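Local coordinates for protein galactose-1-phosphate uridylyltransferase (Pyrobaculum aerophilum str. IM2, PDB 6K5Z) that probably transfers uridylyl groups between UDP-glucose and hexose 1-phosphates in carbohydrate metabolism, and carries bound zinc and iron ions, at residues 31-36 / 136-141; 130-135 / 246-251; 155-160 / 260-265; 189-194 / 207-212; 230-235 / 307-312. One frame throughout, in Å; residues are numbered along the deposited sequence.

Interaction 1: 31-36 / 136-141. With ZN (zinc ion), chain G; PO4 (phosphate ion), chain J.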
# COMPACT_ATOMS: atom_id res chain seq x y z
N PRO B 31 14.96 19.57 -13.11
CA PRO B 31 13.85 20.51 -13.31
C PRO B 31 13.62 21.47 -12.13
O PRO B 31 12.78 22.39 -12.25
CB PRO B 31 12.66 19.59 -13.44
CG PRO B 31 13.02 18.41 -12.60
CD PRO B 31 14.50 18.24 -12.69
N PHE B 32 14.33 21.25 -11.00
CA PHE B 32 14.13 22.01 -9.77
C PHE B 32 15.29 22.99 -9.42
O PHE B 32 15.18 23.81 -8.50
CB PHE B 32 13.88 21.04 -8.58
CG PHE B 32 12.80 20.00 -8.84
CD1 PHE B 32 11.62 20.33 -9.52
CD2 PHE B 32 12.96 18.68 -8.36
CE1 PHE B 32 10.64 19.35 -9.75
CE2 PHE B 32 11.99 17.72 -8.58
CZ PHE B 32 10.83 18.05 -9.30
N CYS B 33 16.41 22.91 -10.14
CA CYS B 33 17.52 23.81 -9.86
C CYS B 33 17.19 25.20 -10.34
O CYS B 33 16.60 25.32 -11.41
CB CYS B 33 18.81 23.36 -10.53
SG CYS B 33 19.78 22.25 -9.51
N PRO B 34 17.62 26.25 -9.58
CA PRO B 34 17.47 27.62 -10.05
C PRO B 34 18.28 27.93 -11.32
O PRO B 34 19.21 27.18 -11.67
CB PRO B 34 18.03 28.44 -8.90
CG PRO B 34 19.06 27.57 -8.28
CD PRO B 34 18.44 26.20 -8.35
N GLY B 35 17.96 29.04 -11.96
CA GLY B 35 18.73 29.51 -13.10
C GLY B 35 18.30 29.00 -14.47
O GLY B 35 19.05 29.15 -15.45
N ALA B 36 17.10 28.40 -14.56
CA ALA B 36 16.49 28.04 -15.84
C ALA B 36 15.22 28.92 -15.97
O ALA B 36 14.68 29.36 -14.95
CB ALA B 36 16.15 26.56 -15.87
N LEU B 136 14.46 11.72 -8.86
CA LEU B 136 14.84 13.14 -8.76
C LEU B 136 15.40 13.50 -7.37
O LEU B 136 14.68 13.68 -6.39
CB LEU B 136 13.67 14.03 -9.13
CG LEU B 136 13.15 13.89 -10.58
CD1 LEU B 136 12.01 14.86 -10.84
CD2 LEU B 136 14.21 14.06 -11.68
N THR B 137 16.71 13.63 -7.32
CA THR B 137 17.48 13.64 -6.08
C THR B 137 17.42 14.99 -5.36
O THR B 137 17.49 15.08 -4.13
CB THR B 137 18.92 13.20 -6.44
OG1 THR B 137 19.59 12.71 -5.30
CG2 THR B 137 19.75 14.33 -7.10
N HIS B 138 17.25 16.07 -6.11
CA HIS B 138 17.05 17.39 -5.52
C HIS B 138 15.90 17.40 -4.47
O HIS B 138 14.77 17.07 -4.79
CB HIS B 138 16.72 18.40 -6.62
CG HIS B 138 16.86 19.82 -6.19
ND1 HIS B 138 17.83 20.65 -6.70
CD2 HIS B 138 16.19 20.54 -5.28
CE1 HIS B 138 17.74 21.83 -6.13
NE2 HIS B 138 16.75 21.80 -5.27
N PRO B 139 16.18 17.81 -3.22
CA PRO B 139 15.12 17.76 -2.24
C PRO B 139 13.85 18.47 -2.66
O PRO B 139 13.83 19.66 -3.06
CB PRO B 139 15.74 18.43 -1.04
CG PRO B 139 17.16 18.03 -1.14
CD PRO B 139 17.43 18.28 -2.60
N HIS B 140 12.76 17.71 -2.58
CA HIS B 140 11.50 18.27 -2.92
C HIS B 140 10.40 17.49 -2.26
O HIS B 140 10.60 16.36 -1.86
CB HIS B 140 11.35 18.28 -4.43
CG HIS B 140 11.26 16.91 -5.00
ND1 HIS B 140 12.29 16.00 -4.90
CD2 HIS B 140 10.24 16.27 -5.61
CE1 HIS B 140 11.90 14.86 -5.44
NE2 HIS B 140 10.66 14.99 -5.87
N SER B 141 9.24 18.14 -2.18
CA SER B 141 8.03 17.60 -1.62
C SER B 141 6.92 17.82 -2.66
O SER B 141 7.16 18.45 -3.71
CB SER B 141 7.72 18.33 -0.31
OG SER B 141 8.46 17.78 0.75
ZN ZN G . 18.61 20.32 -8.75
P PO4 J . 10.29 11.54 -7.86
O1 PO4 J . 11.74 11.10 -8.01
O2 PO4 J . 9.67 11.60 -9.27
O3 PO4 J . 10.23 12.90 -7.25
O4 PO4 J . 9.51 10.63 -6.91
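F32, with CG anti to its carbonyl carbon (chi1 -50°), sends its ring toward H140, whose CG lies between the backbone N and the carbonyl carbon (chi1 67°). F32 CE2 sits over one imidazole face near the rim, 3.7 Å from H140 CD2, and the planes meet obliquely at 32°. The same CE2 touches L136 CD1 at 3.6 Å. At the other end of the side chain, F32 CB covers a face of H138, a CH-pi contact 4.2 Å from the H138 ring centroid. H138 ND1 and C33 SG bind zinc at 2.2 Å and 2.4 Å, C30 and H86 completing this Cys2His2 site; H138 NE2 is held by T83 O. Both H140 nitrogens are engaged: ND1 donates to H138 O at 2.7 Å, and NE2 to phosphate O3 at 2.5 Å. L136 N donates to O1 of that ion, probably from the crystallisation liquor, at 2.9 Å. An alanine in place of H140 takes away both ring donors and would probably leave phosphate O3 without its imidazole partner and F32 CE2 without that ring face. H140 is the predicted UMP-carrying histidine; the ND1 bond restrains its ring with NE2 facing the phosphate, consistent with uridylylation at that nitrogen.

Interaction 2: 130-135 / 246-251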
# COMPACT_ATOMS: atom_id res chain seq x y z
N LYS B 130 16.22 6.82 -3.19
CA LYS B 130 16.31 6.10 -4.47
C LYS B 130 15.59 4.76 -4.38
O LYS B 130 14.88 4.36 -5.30
CB LYS B 130 17.77 5.83 -4.81
CG LYS B 130 18.52 6.95 -5.50
CD LYS B 130 19.97 6.52 -5.77
CE LYS B 130 20.68 7.42 -6.78
NZ LYS B 130 21.08 8.75 -6.22
N GLU B 131 15.77 4.08 -3.26
CA GLU B 131 15.25 2.74 -3.05
C GLU B 131 13.75 2.61 -3.02
O GLU B 131 13.24 1.50 -3.11
CB GLU B 131 15.78 2.17 -1.75
CG GLU B 131 17.26 1.85 -1.80
CD GLU B 131 17.75 1.44 -0.45
OE1 GLU B 131 18.18 2.35 0.28
OE2 GLU B 131 17.65 0.23 -0.11
N ILE B 132 13.05 3.73 -2.88
CA ILE B 132 11.60 3.71 -3.04
C ILE B 132 11.14 4.50 -4.26
O ILE B 132 10.03 4.98 -4.31
CB ILE B 132 10.86 4.11 -1.75
CG1 ILE B 132 11.23 5.53 -1.32
CG2 ILE B 132 11.16 3.11 -0.64
CD1 ILE B 132 10.16 6.12 -0.46
N GLY B 133 12.01 4.59 -5.26
CA GLY B 133 11.67 5.20 -6.56
C GLY B 133 11.76 6.71 -6.70
O GLY B 133 11.15 7.26 -7.60
N VAL B 134 12.50 7.37 -5.82
CA VAL B 134 12.77 8.80 -5.98
C VAL B 134 14.03 8.94 -6.87
O VAL B 134 15.15 8.87 -6.40
CB VAL B 134 12.91 9.52 -4.60
CG1 VAL B 134 13.05 11.01 -4.76
CG2 VAL B 134 11.69 9.27 -3.74
N SER B 135 13.82 9.09 -8.15
CA SER B 135 14.87 9.30 -9.13
C SER B 135 15.34 10.77 -9.16
O SER B 135 16.51 11.02 -9.45
CB SER B 135 14.37 8.88 -10.51
OG SER B 135 13.20 9.63 -10.87
N PRO B 246 15.22 5.33 3.48
CA PRO B 246 14.13 5.84 2.66
C PRO B 246 12.84 6.04 3.50
O PRO B 246 12.62 5.31 4.45
CB PRO B 246 13.95 4.76 1.59
CG PRO B 246 14.46 3.54 2.21
CD PRO B 246 15.59 3.96 3.10
N TYR B 247 12.04 7.06 3.19
CA TYR B 247 10.84 7.26 4.03
C TYR B 247 9.73 7.94 3.22
O TYR B 247 10.00 8.52 2.15
CB TYR B 247 11.18 8.07 5.28
CG TYR B 247 11.46 9.52 5.01
CD1 TYR B 247 10.44 10.42 4.78
CD2 TYR B 247 12.76 10.00 4.97
CE1 TYR B 247 10.69 11.76 4.52
CE2 TYR B 247 13.04 11.33 4.71
CZ TYR B 247 12.00 12.21 4.49
OH TYR B 247 12.26 13.53 4.23
N ILE B 248 8.51 7.83 3.73
CA ILE B 248 7.32 8.47 3.13
C ILE B 248 6.74 9.40 4.20
O ILE B 248 6.65 8.96 5.35
CB ILE B 248 6.29 7.41 2.70
CG1 ILE B 248 6.72 6.68 1.43
CG2 ILE B 248 4.91 8.03 2.55
CD1 ILE B 248 7.06 7.60 0.27
N MET B 249 6.45 10.65 3.84
CA MET B 249 5.85 11.58 4.83
C MET B 249 4.55 12.13 4.25
O MET B 249 4.56 12.57 3.09
CB MET B 249 6.79 12.74 5.17
CG MET B 249 6.10 13.86 5.92
SD MET B 249 7.22 14.92 6.87
CE MET B 249 7.54 16.22 5.68
N VAL B 250 3.46 12.07 5.02
CA VAL B 250 2.18 12.62 4.55
C VAL B 250 1.52 13.52 5.60
O VAL B 250 1.60 13.25 6.80
CB VAL B 250 1.23 11.49 4.15
CG1 VAL B 250 0.88 10.60 5.34
CG2 VAL B 250 -0.02 12.03 3.50
N LEU B 251 0.89 14.61 5.15
CA LEU B 251 0.14 15.47 6.05
C LEU B 251 -1.30 15.01 6.05
O LEU B 251 -1.98 15.04 5.03
CB LEU B 251 0.24 16.93 5.63
CG LEU B 251 -0.57 17.96 6.44
CD1 LEU B 251 -0.34 17.84 7.93
CD2 LEU B 251 -0.25 19.38 5.97
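P246 meets I132 and E131 just before strand 247-252 begins, and the CA atoms of P246 and I132 are the nearest CA pair of the two segments, 6.6 Å apart. P246 CB lies 3.9 Å from I132 CG2, with I132 CG1 only slightly farther off, so the proline ring is met by both branches of the isoleucine. At the other side of the ring, P246 CD comes within 4.2 Å of E131 OE1, a loose van der Waals approach; that carboxylate oxygen has its polar partner in Y273 OH. Y247 comes next and contributes its backbone: Y247 O is 3.5 Å from I132 CD1, while its CB points away from the 130-135 segment and its OH is hydrogen-bonded to D90. At I248 the contact becomes methyl against methyl, tip to tip, with I248 CD1 3.5 Å from I132 CD1. The torsions of I132 account for this reach: CG1 stands between the backbone N and the carbonyl carbon (chi1 61°), and the extended second torsion (156°) carries CD1 out to the strand. I248 also packs on G284 of the second subunit. Backbone hydrogen bonds set Y247 and M249 against strand 121-128, and I248 and V250 against strand 266-271, placing the contact where the family's N-terminal and C-terminal halves share one sheet. The two segments exchange no hydrogen bond. Their 199 Å² interface therefore rests chiefly on apolar burial, with I132 touching P246 through CG2 and I248 through CD1, while E131 OE1 and the Y247 hydroxyl have their partners outside it.

Interaction 3: 155-160 / 260-265. With FE (Fe (III) ion), chain I.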
# COMPACT_ATOMS: atom_id res chain seq x y z
N ALA B 155 -11.33 7.77 5.71
CA ALA B 155 -11.59 6.74 6.73
C ALA B 155 -11.26 7.25 8.11
O ALA B 155 -12.01 7.06 9.03
CB ALA B 155 -10.86 5.44 6.46
N GLU B 156 -10.11 7.90 8.26
CA GLU B 156 -9.76 8.55 9.53
C GLU B 156 -10.84 9.56 9.95
O GLU B 156 -11.17 9.66 11.14
CB GLU B 156 -8.39 9.22 9.46
CG GLU B 156 -7.23 8.29 9.11
CD GLU B 156 -5.84 8.82 9.46
OE1 GLU B 156 -5.66 10.04 9.74
OE2 GLU B 156 -4.90 7.99 9.42
N LEU B 157 -11.40 10.30 8.98
CA LEU B 157 -12.44 11.29 9.27
C LEU B 157 -13.68 10.66 9.88
O LEU B 157 -14.19 11.19 10.87
CB LEU B 157 -12.79 12.12 8.04
CG LEU B 157 -11.77 13.23 7.76
CD1 LEU B 157 -11.97 13.85 6.39
CD2 LEU B 157 -11.84 14.33 8.82
N GLN B 158 -14.14 9.53 9.34
CA GLN B 158 -15.36 8.88 9.83
C GLN B 158 -15.15 8.35 11.24
O GLN B 158 -15.92 8.68 12.13
CB GLN B 158 -15.87 7.78 8.87
CG GLN B 158 -17.38 7.51 8.98
CD GLN B 158 -18.25 8.62 8.36
OE1 GLN B 158 -18.64 8.54 7.19
NE2 GLN B 158 -18.57 9.66 9.14
N ALA B 159 -14.09 7.58 11.45
CA ALA B 159 -13.81 7.01 12.77
C ALA B 159 -13.58 8.07 13.86
O ALA B 159 -13.83 7.83 15.05
CB ALA B 159 -12.61 6.07 12.71
N SER B 160 -13.06 9.22 13.44
CA SER B 160 -12.84 10.37 14.32
C SER B 160 -14.17 11.03 14.76
O SER B 160 -14.37 11.22 15.94
CB SER B 160 -11.93 11.38 13.64
OG SER B 160 -10.60 10.90 13.60
N THR B 260 -12.38 21.52 12.16
CA THR B 260 -13.12 20.39 12.73
C THR B 260 -12.67 20.14 14.15
O THR B 260 -11.47 20.22 14.45
CB THR B 260 -12.86 19.07 11.93
OG1 THR B 260 -11.50 18.61 12.12
CG2 THR B 260 -13.15 19.24 10.42
N GLN B 261 -13.61 19.79 15.02
CA GLN B 261 -13.26 19.51 16.42
C GLN B 261 -12.90 18.04 16.69
O GLN B 261 -12.34 17.70 17.74
CB GLN B 261 -14.43 19.89 17.33
CG GLN B 261 -14.96 21.30 17.09
CD GLN B 261 -15.77 21.81 18.27
OE1 GLN B 261 -15.32 21.72 19.43
NE2 GLN B 261 -16.95 22.36 18.00
N TYR B 262 -13.23 17.17 15.73
CA TYR B 262 -13.08 15.71 15.85
C TYR B 262 -11.83 15.17 15.15
O TYR B 262 -11.28 14.15 15.57
CB TYR B 262 -14.32 14.97 15.32
CG TYR B 262 -14.87 15.42 13.99
CD1 TYR B 262 -14.39 14.86 12.79
CD2 TYR B 262 -15.90 16.38 13.92
CE1 TYR B 262 -14.92 15.26 11.55
CE2 TYR B 262 -16.41 16.81 12.70
CZ TYR B 262 -15.93 16.24 11.52
OH TYR B 262 -16.48 16.65 10.31
N TYR B 263 -11.39 15.86 14.09
CA TYR B 263 -10.16 15.49 13.40
C TYR B 263 -9.08 16.50 13.74
O TYR B 263 -9.33 17.70 13.77
CB TYR B 263 -10.39 15.46 11.89
CG TYR B 263 -9.37 14.66 11.15
CD1 TYR B 263 -9.15 13.32 11.48
CD2 TYR B 263 -8.61 15.23 10.11
CE1 TYR B 263 -8.22 12.57 10.81
CE2 TYR B 263 -7.66 14.48 9.43
CZ TYR B 263 -7.47 13.15 9.78
OH TYR B 263 -6.54 12.39 9.11
N HIS B 264 -7.86 15.99 13.94
CA HIS B 264 -6.70 16.73 14.40
C HIS B 264 -5.56 16.40 13.40
O HIS B 264 -5.27 15.22 13.15
CB HIS B 264 -6.42 16.21 15.80
CG HIS B 264 -5.31 16.89 16.54
ND1 HIS B 264 -5.17 16.76 17.91
CD2 HIS B 264 -4.27 17.67 16.14
CE1 HIS B 264 -4.11 17.43 18.32
NE2 HIS B 264 -3.54 17.99 17.27
N LEU B 265 -4.93 17.43 12.82
CA LEU B 265 -3.92 17.23 11.77
C LEU B 265 -2.65 16.58 12.29
O LEU B 265 -2.29 16.75 13.46
CB LEU B 265 -3.55 18.55 11.05
CG LEU B 265 -2.70 19.60 11.80
CD1 LEU B 265 -1.18 19.31 11.83
CD2 LEU B 265 -2.95 20.97 11.17
FE FE I . -3.38 9.41 10.16
O HOH W 1 -3.23 8.75 12.56
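The iron site of the C-terminal half receives one of its carboxylates here, E156 of helix 151-167, and Y263 of the 260-265 loop backs that ligand. E156 takes the iron with both oxygens, OE1 at 2.4 Å and OE2 at 2.2 Å; H252, H266, E268 and a water are the other ligands. Y263 OH donates to E156 OE1 at 2.6 Å, arriving on the anti side, 22° out of the carboxylate plane. OE1 is thus held by metal and phenol together, which would restrain the carboxylate's rotation. The Y263 ring is positioned from two directions. L157 CD2 lies over its face, a CH-pi contact 3.8 Å from the Y263 centroid and 29° off the normal, while S160 OG stands at the edge, 3.5 Å from Y263 CD1. S160 OG also donates to E156 O at 2.8 Å, across the carbonyl plane from the helical N-H of S160, and is hydrogen-bonded to H172. S160 CB further meets Y262 O at 3.4 Å. F8 of the second subunit packs on E156 and S160. A tyrosine hydrogen-bonded to a chelating carboxylate is a second-shell arrangement, here serving a site of two histidines and two glutamates.

Interaction 4: 189-194 / 207-212. With ZN (zinc ion), chain H.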
# COMPACT_ATOMS: atom_id res chain seq x y z
N ASN B 189 5.11 23.07 21.16
CA ASN B 189 3.88 22.87 20.38
C ASN B 189 3.64 21.55 19.64
O ASN B 189 2.58 21.41 19.01
CB ASN B 189 3.76 23.99 19.37
CG ASN B 189 3.34 25.27 20.00
OD1 ASN B 189 2.21 25.34 20.51
ND2 ASN B 189 4.23 26.29 19.99
N TRP B 190 4.57 20.59 19.69
CA TRP B 190 4.49 19.36 18.90
C TRP B 190 4.95 18.17 19.69
O TRP B 190 5.91 18.25 20.45
CB TRP B 190 5.35 19.44 17.61
CG TRP B 190 4.85 20.52 16.74
CD1 TRP B 190 5.18 21.83 16.82
CD2 TRP B 190 3.87 20.40 15.71
NE1 TRP B 190 4.46 22.55 15.90
CE2 TRP B 190 3.64 21.70 15.21
CE3 TRP B 190 3.19 19.32 15.13
CZ2 TRP B 190 2.78 21.95 14.15
CZ3 TRP B 190 2.28 19.57 14.09
CH2 TRP B 190 2.10 20.87 13.60
N LYS B 191 4.25 17.07 19.45
CA LYS B 191 4.63 15.77 19.95
C LYS B 191 4.81 14.76 18.77
O LYS B 191 3.99 14.70 17.84
CB LYS B 191 3.59 15.32 20.98
CG LYS B 191 4.19 14.44 22.04
CD LYS B 191 3.18 13.97 23.08
CE LYS B 191 3.18 14.81 24.35
NZ LYS B 191 2.47 14.11 25.44
N ALA B 192 5.93 14.02 18.83
CA ALA B 192 6.35 13.04 17.87
C ALA B 192 6.59 11.71 18.59
O ALA B 192 7.49 11.60 19.45
CB ALA B 192 7.62 13.48 17.18
N PHE B 193 5.81 10.68 18.22
CA PHE B 193 5.86 9.36 18.89
C PHE B 193 5.58 8.23 17.89
O PHE B 193 4.98 8.46 16.84
CB PHE B 193 4.82 9.27 20.02
CG PHE B 193 3.42 9.50 19.54
CD1 PHE B 193 2.96 10.78 19.31
CD2 PHE B 193 2.56 8.44 19.32
CE1 PHE B 193 1.66 11.01 18.89
CE2 PHE B 193 1.28 8.65 18.88
CZ PHE B 193 0.82 9.94 18.66
N VAL B 194 6.06 7.05 18.24
CA VAL B 194 5.75 5.82 17.52
C VAL B 194 4.38 5.38 17.93
O VAL B 194 4.18 5.04 19.09
CB VAL B 194 6.71 4.68 17.91
CG1 VAL B 194 6.24 3.37 17.27
CG2 VAL B 194 8.13 5.00 17.46
N TYR B 207 2.18 15.27 16.02
CA TYR B 207 0.93 15.99 16.31
C TYR B 207 1.25 17.33 17.00
O TYR B 207 2.19 17.40 17.74
CB TYR B 207 0.06 15.15 17.23
CG TYR B 207 -0.84 14.10 16.55
CD1 TYR B 207 -2.13 14.43 16.11
CD2 TYR B 207 -0.43 12.77 16.46
CE1 TYR B 207 -2.96 13.48 15.56
CE2 TYR B 207 -1.26 11.80 15.92
CZ TYR B 207 -2.51 12.17 15.45
OH TYR B 207 -3.33 11.21 14.88
N PRO B 208 0.48 18.39 16.71
CA PRO B 208 0.52 19.56 17.54
C PRO B 208 -0.23 19.35 18.89
O PRO B 208 -1.38 18.89 18.88
CB PRO B 208 -0.19 20.61 16.68
CG PRO B 208 -1.10 19.85 15.77
CD PRO B 208 -0.57 18.46 15.67
N LYS B 209 0.45 19.65 20.01
CA LYS B 209 -0.13 19.64 21.39
C LYS B 209 -1.49 20.35 21.53
O LYS B 209 -2.38 19.86 22.21
CB LYS B 209 0.87 20.20 22.39
CG LYS B 209 1.98 19.22 22.74
CD LYS B 209 3.08 19.89 23.51
CE LYS B 209 4.05 18.84 24.01
NZ LYS B 209 5.24 19.51 24.61
N ARG B 210 -1.68 21.44 20.82
CA ARG B 210 -2.98 22.10 20.71
C ARG B 210 -3.78 21.53 19.49
O ARG B 210 -3.20 21.20 18.44
CB ARG B 210 -2.72 23.61 20.61
CG ARG B 210 -3.90 24.52 20.32
CD ARG B 210 -3.43 25.92 19.94
NE ARG B 210 -2.56 26.52 20.95
CZ ARG B 210 -2.95 27.00 22.14
NH1 ARG B 210 -2.06 27.52 22.98
NH2 ARG B 210 -4.24 26.95 22.51
N HIS B 211 -5.11 21.44 19.64
CA HIS B 211 -6.00 20.86 18.59
C HIS B 211 -6.13 21.76 17.34
O HIS B 211 -6.93 22.71 17.30
CB HIS B 211 -7.42 20.50 19.15
CG HIS B 211 -8.36 19.93 18.12
ND1 HIS B 211 -8.63 18.58 18.01
CD2 HIS B 211 -9.08 20.53 17.13
CE1 HIS B 211 -9.48 18.37 17.02
NE2 HIS B 211 -9.78 19.54 16.47
N ARG B 212 -5.35 21.43 16.32
CA ARG B 212 -5.45 22.07 15.03
C ARG B 212 -5.93 21.03 14.07
O ARG B 212 -5.44 19.92 14.12
CB ARG B 212 -4.08 22.55 14.62
CG ARG B 212 -3.46 23.52 15.61
CD ARG B 212 -4.16 24.88 15.60
NE ARG B 212 -3.48 25.87 16.45
CZ ARG B 212 -3.98 27.06 16.79
NH1 ARG B 212 -5.18 27.46 16.37
NH2 ARG B 212 -3.25 27.87 17.54
ZN ZN H . -7.66 17.07 18.85
O HOH W 2 -0.08 26.89 19.94
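W190 and P208 pair across an antiparallel beta hairpin, strands 190-193 and 202-208, with K191 and Y207 forming the next, hydrogen-bonded pair. The tight part lies here. K191 N donates to Y207 O at 2.7 Å, and Y207 N returns the bond to K191 O at 2.6 Å. At the non-hydrogen-bonded pair the W190 and P208 CA atoms are 4.2 Å apart, and P208 CB sits over the tryptophan, 3.8 Å from the W190 six-membered ring centroid and 12° off its normal. W190 CG lies anti to its carbonyl carbon (chi1 -62°), an orientation that swings the indole back over the proline, while NE1 hydrogen-bonds to E222 O of helix 220-240. An alanine here lacks both the indole face and its N-H, and would probably leave a gap over P208 and E222 O without its donor. On the sheet face of K191, F193 meets Y207 rim to rim, F193 CE1 lying 3.7 Å from Y207 CD2. The hairpin slackens past P208. K209 N reaches N189 O at 2.9 Å from well above the carbonyl plane, 55° out of it. The aliphatic arms of K191 and K209 cross at about a right angle, their ammonium groups turned to different acceptors, V176 O for K191 and Q186 OE1 and N187 O for K209. Farther on, H211 ND1 binds the zinc ion, with C170 and C173 among its ligands. At exposed R210 a water bridges the segments: it donates to N189 OD1 at 2.8 Å and accepts from R210 NE at 2.7 Å.

Interaction 5: 230-235 / 307-312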
# COMPACT_ATOMS: atom_id res chain seq x y z
N LEU B 230 10.09 18.27 12.69
CA LEU B 230 10.41 17.60 11.47
C LEU B 230 11.90 17.36 11.33
O LEU B 230 12.32 16.24 11.06
CB LEU B 230 9.90 18.42 10.29
CG LEU B 230 8.39 18.40 10.08
CD1 LEU B 230 8.05 19.29 8.92
CD2 LEU B 230 7.95 16.99 9.75
N LYS B 231 12.70 18.39 11.55
CA LYS B 231 14.17 18.27 11.40
C LYS B 231 14.78 17.18 12.26
O LYS B 231 15.66 16.45 11.82
CB LYS B 231 14.87 19.60 11.72
CG LYS B 231 16.38 19.61 11.43
CD LYS B 231 16.95 21.03 11.57
CE LYS B 231 18.46 21.08 11.66
NZ LYS B 231 19.14 20.66 10.40
N ILE B 232 14.30 17.07 13.49
CA ILE B 232 15.02 16.29 14.49
C ILE B 232 14.54 14.86 14.35
O ILE B 232 15.34 13.91 14.41
CB ILE B 232 14.74 16.75 15.96
CG1 ILE B 232 14.91 18.28 16.14
CG2 ILE B 232 15.62 15.95 16.92
CD1 ILE B 232 16.28 18.80 16.52
N THR B 233 13.23 14.71 14.23
CA THR B 233 12.66 13.40 13.87
C THR B 233 13.29 12.83 12.58
O THR B 233 13.85 11.70 12.60
CB THR B 233 11.12 13.44 13.79
OG1 THR B 233 10.58 14.07 14.97
CG2 THR B 233 10.59 12.04 13.67
N LEU B 234 13.31 13.61 11.51
CA LEU B 234 13.87 13.14 10.25
C LEU B 234 15.33 12.78 10.47
O LEU B 234 15.83 11.79 9.92
CB LEU B 234 13.73 14.20 9.16
CG LEU B 234 12.30 14.52 8.74
CD1 LEU B 234 12.28 15.57 7.63
CD2 LEU B 234 11.57 13.26 8.30
N CYS B 235 16.02 13.58 11.28
CA CYS B 235 17.42 13.32 11.59
C CYS B 235 17.56 11.99 12.33
O CYS B 235 18.49 11.23 12.07
CB CYS B 235 18.01 14.46 12.43
SG CYS B 235 19.69 14.16 13.02
N ALA B 307 16.86 7.03 21.00
CA ALA B 307 18.28 6.93 21.33
C ALA B 307 19.10 7.55 20.19
O ALA B 307 19.97 8.36 20.45
CB ALA B 307 18.68 5.48 21.58
N ALA B 308 18.80 7.18 18.95
CA ALA B 308 19.48 7.76 17.78
C ALA B 308 19.24 9.26 17.63
O ALA B 308 20.11 9.96 17.13
CB ALA B 308 19.06 7.04 16.50
N LEU B 309 18.05 9.71 18.03
CA LEU B 309 17.66 11.15 18.05
C LEU B 309 18.52 12.01 18.95
O LEU B 309 18.63 13.23 18.73
CB LEU B 309 16.20 11.32 18.49
CG LEU B 309 15.60 12.75 18.43
CD1 LEU B 309 14.15 12.73 17.95
CD2 LEU B 309 15.67 13.53 19.74
N GLN B 310 19.11 11.40 19.98
CA GLN B 310 20.05 12.11 20.84
C GLN B 310 21.24 12.67 20.05
O GLN B 310 21.63 13.83 20.26
CB GLN B 310 20.53 11.23 22.00
CG GLN B 310 19.43 10.81 22.97
CD GLN B 310 18.57 11.98 23.47
OE1 GLN B 310 19.08 12.94 24.08
NE2 GLN B 310 17.26 11.91 23.20
N LYS B 311 21.76 11.90 19.11
CA LYS B 311 22.90 12.36 18.31
C LYS B 311 22.59 13.60 17.50
O LYS B 311 23.44 14.47 17.33
CB LYS B 311 23.41 11.26 17.37
CG LYS B 311 24.13 11.83 16.15
CD LYS B 311 25.06 10.84 15.48
CE LYS B 311 25.75 11.47 14.28
NZ LYS B 311 26.90 10.65 13.80
N CYS B 312 21.37 13.70 17.00
CA CYS B 312 20.98 14.81 16.14
C CYS B 312 21.11 16.19 16.78
O CYS B 312 21.44 17.15 16.08
CB CYS B 312 19.61 14.58 15.52
SG CYS B 312 19.68 13.58 14.02
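C235 and C312 form a disulfide between helices 220-240 and 298-312, a helix pair in which the short segments approach to 8.7 Å between axes with their directions 122° apart. The covalent link comes first. The cysteine CA atoms are 6.0 Å apart, the nearest CA pair of the segments, and both CB atoms point toward the opposing helix. C235 SG lies anti to its backbone N (chi1 174°), reaching out from the helix to C312. The modelled separation of C235 SG and C312 SG, 1.2 Å, is far shorter than a disulfide bond, so the sulfur positions are doubtful, although the bond itself is assigned.

No polar bond between the segments is found. T233 OG1 turns back to A229 O in its own helix, while K231 NZ is taken by the carbonyls of S92 and L94. What surrounds the pair fixes its place in the fold: T233 packs on V204 and I206 of strand 202-208, so the helix lies against the sheet on its T233 side, while C235 faces helix 298-312. The disulfide thus joins helix 220-240 to the last helix of the chain.

The apolar contacts lie beside the disulfide, within an interface of 253 Å². I232 CG2 lies 4.4 Å from C312 CB. The side chains of I232 and L309 cross at about a right angle, and the branch that touches is I232 CG2, 3.5 Å from L309 CG.

How the interactions relate
From the N terminus, interaction 1 closes the first long loop, 31-36 onto 136-141. Interaction 2 opens at 130, before that closure, and crosses it; V134 packs on H140. Interaction 3 opens at 155 and crosses interaction 2, which closes at 246-251 and joins the N- and C-terminal halves. The short hairpin of interaction 4 lies wholly within the spans of both 2 and 3, and T260 O and L265 N probably hydrogen-bond to H211 and R212. Interaction 5 opens after the hairpin, crosses 2 and 3, and secures the C-terminal helix; helix 220-240 meets interaction 2 through L230 on M249 and interaction 4 through T233 on A192.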